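Long-range contact in haloacid dehalogenase domain protein hydrolase (Planctomyces limnophilus, PDB 4OVY), which is probably a metal-dependent hydrolase of the haloacid dehalogenase superfamily, perhaps a phosphatase, and binds a calcium ion: residues 35-39 and 224-230. Residues are numbered along the deposited sequence; the frame is centred on the assembly and turned at random.
Sequences SERIV and IGRRPVM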
loop_
_atom_site.group_PDB
_atom_site.type_symbol
_atom_site.label_atom_id
_atom_site.label_comp_id
_atom_site.label_asym_id
_atom_site.label_seq_id
_atom_site.Cartn_x
_atom_site.Cartn_y
_atom_site.Cartn_z
ATOM N N SER A 35 -13.305 10.554 -0.503
ATOM C CA SER A 35 -12.576 9.276 -0.570
ATOM C C SER A 35 -11.770 9.073 -1.864
ATOM O O SER A 35 -10.844 8.266 -1.887
ATOM C CB SER A 35 -13.543 8.099 -0.386
ATOM O OG SER A 35 -14.446 8.010 -1.475
ATOM N N GLU A 36 -12.128 9.790 -2.932
ATOM C CA GLU A 36 -11.452 9.654 -4.230
ATOM C C GLU A 36 -10.355 10.704 -4.470
ATOM O O GLU A 36 -9.658 10.655 -5.490
ATOM C CB GLU A 36 -12.483 9.715 -5.369
ATOM C CG GLU A 36 -13.395 8.501 -5.452
ATOM C CD GLU A 36 -14.543 8.683 -6.437
ATOM O OE1 GLU A 36 -14.341 9.245 -7.538
ATOM O OE2 GLU A 36 -15.661 8.263 -6.112
ATOM N N ARG A 37 -10.188 11.637 -3.535
ATOM C CA ARG A 37 -9.226 12.731 -3.693
ATOM C C ARG A 37 -7.796 12.287 -3.394
ATOM O O ARG A 37 -7.227 12.611 -2.351
ATOM C CB ARG A 37 -9.625 13.916 -2.818
ATOM C CG ARG A 37 -10.978 14.492 -3.204
ATOM C CD ARG A 37 -11.350 15.682 -2.340
ATOM N NE ARG A 37 -12.764 15.980 -2.497
ATOM C CZ ARG A 37 -13.468 16.788 -1.715
ATOM N NH1 ARG A 37 -12.897 17.432 -0.700
ATOM N NH2 ARG A 37 -14.763 16.948 -1.960
ATOM N N ILE A 38 -7.230 11.540 -4.333
ATOM C CA ILE A 38 -5.875 11.009 -4.232
ATOM C C ILE A 38 -4.977 11.854 -5.116
ATOM O O ILE A 38 -5.292 12.080 -6.296
ATOM C CB ILE A 38 -5.810 9.551 -4.748
ATOM C CG1 ILE A 38 -6.779 8.642 -3.985
ATOM C CG2 ILE A 38 -4.383 9.014 -4.702
ATOM C CD1 ILE A 38 -6.655 8.729 -2.485
ATOM N N VAL A 39 -3.865 12.314 -4.549
ATOM C CA VAL A 39 -2.845 13.047 -5.296
ATOM C C VAL A 39 -1.478 12.409 -5.065
ATOM O O VAL A 39 -1.132 12.068 -3.934
ATOM C CB VAL A 39 -2.824 14.556 -4.944
ATOM C CG1 VAL A 39 -2.615 14.788 -3.458
ATOM C CG2 VAL A 39 -1.754 15.281 -5.745
ATOM N N ILE A 224 -2.599 1.756 -3.999
ATOM C CA ILE A 224 -3.726 2.666 -3.719
ATOM C C ILE A 224 -5.066 2.080 -4.166
ATOM O O ILE A 224 -6.097 2.298 -3.516
ATOM C CB ILE A 224 -3.519 4.052 -4.366
ATOM C CG1 ILE A 224 -2.128 4.606 -4.012
ATOM C CG2 ILE A 224 -4.616 5.016 -3.928
ATOM C CD1 ILE A 224 -1.862 6.018 -4.489
ATOM N N GLY A 225 -5.055 1.340 -5.273
ATOM C CA GLY A 225 -6.274 0.775 -5.831
ATOM C C GLY A 225 -7.181 1.793 -6.489
ATOM O O GLY A 225 -8.363 1.524 -6.693
ATOM N N ARG A 226 -6.629 2.958 -6.819
ATOM C CA ARG A 226 -7.404 4.072 -7.374
ATOM C C ARG A 226 -6.546 4.822 -8.388
ATOM O O ARG A 226 -5.345 4.906 -8.231
ATOM C CB ARG A 226 -7.795 5.077 -6.266
ATOM C CG ARG A 226 -8.692 4.576 -5.132
ATOM C CD ARG A 226 -8.855 5.669 -4.064
ATOM N NE ARG A 226 -9.778 5.362 -2.955
ATOM C CZ ARG A 226 -11.109 5.357 -3.049
ATOM N NH1 ARG A 226 -11.852 5.089 -1.977
ATOM N NH2 ARG A 226 -11.710 5.609 -4.211
ATOM N N ARG A 227 -7.171 5.399 -9.406
ATOM C CA ARG A 227 -6.491 6.360 -10.263
ATOM C C ARG A 227 -6.480 7.703 -9.531
ATOM O O ARG A 227 -7.547 8.201 -9.160
ATOM C CB ARG A 227 -7.217 6.501 -11.597
ATOM C CG ARG A 227 -6.470 7.341 -12.624
ATOM C CD ARG A 227 -7.362 7.723 -13.797
ATOM N NE ARG A 227 -8.017 6.564 -14.398
ATOM C CZ ARG A 227 -7.558 5.849 -15.430
ATOM N NH1 ARG A 227 -8.269 4.822 -15.869
ATOM N NH2 ARG A 227 -6.409 6.144 -16.038
ATOM N N PRO A 228 -5.291 8.294 -9.312
ATOM C CA PRO A 228 -5.269 9.621 -8.677
ATOM C C PRO A 228 -5.961 10.681 -9.534
ATOM O O PRO A 228 -6.025 10.543 -10.754
ATOM C CB PRO A 228 -3.770 9.931 -8.535
ATOM C CG PRO A 228 -3.099 8.583 -8.571
ATOM C CD PRO A 228 -3.933 7.761 -9.511
ATOM N N VAL A 229 -6.472 11.728 -8.895
ATOM C CA VAL A 229 -7.077 12.841 -9.630
ATOM C C VAL A 229 -6.087 13.979 -9.897
ATOM O O VAL A 229 -6.394 14.916 -10.639
ATOM C CB VAL A 229 -8.339 13.374 -8.918
ATOM C CG1 VAL A 229 -9.337 12.240 -8.712
ATOM C CG2 VAL A 229 -7.979 14.044 -7.602
HETATM N N MSE A 230 -4.899 13.888 -9.303
HETATM C CA MSE A 230 -3.835 14.860 -9.541
HETATM C C MSE A 230 -2.495 14.209 -9.338
HETATM O O MSE A 230 -2.372 13.271 -8.556
HETATM C CB MSE A 230 -4.042 16.011 -8.562
HETATM C CG MSE A 230 -3.079 17.164 -8.745
HETATM SE SE MSE A 230 -3.624 18.568 -7.462
HETATM C CE MSE A 230 -1.971 19.634 -7.489
HETATM O O HOH W 1 -10.248 6.821 0.352
HETATM O O HOH W 2 -14.517 5.757 -2.982
HETATM O O HOH W 3 -9.155 8.496 -7.065
#
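R226 lays one face of its guanidinium over the carbonyl of S35. S35 O sits above the centre of the group, 3.1 Å from R226 CZ. No N-H of R226 points at this oxygen, so the oxygen lies over the face without a direct hydrogen bond. Water links them instead: one molecule joins S35 OG to R226 NH1 at the guanidinium edge, and another donates to S35 O and bonds weakly to NH1. The R226 chain is extended from CG to NE and crosses I38 at about a right angle, with R226 CD 3.6 Å from I38 CG1. The CG2 branch of I38 stands anti to the backbone N and meets I224 CD1 (3.9 Å) and P228 CB (4.0 Å). Next to it I38 O accepts a hydrogen bond from V229 N (2.9 Å), just before the parallel pairing of V39 with M230. V39 CA makes a CH-O contact with M230 O. V39 and selenomethionine M230 lie side by side on one sheet face, V39 CG2 3.7 Å from M230 CB. A third water bridges E36 O and R227 O. The contact thus opens the pairing of strands 38-41 and 230-233, neighbours in the Rossmann-like HAD core. Strand 38-41 leads to calcium ligands D42 and D44, and N234 follows strand 230-233. R226 NE forms a salt bridge with E181 of the second subunit. Apolar contacts and strand pairing thus hold the inner part, while the water-bridged arginine is probably balanced in charge by that glutamate, with E36 farther off.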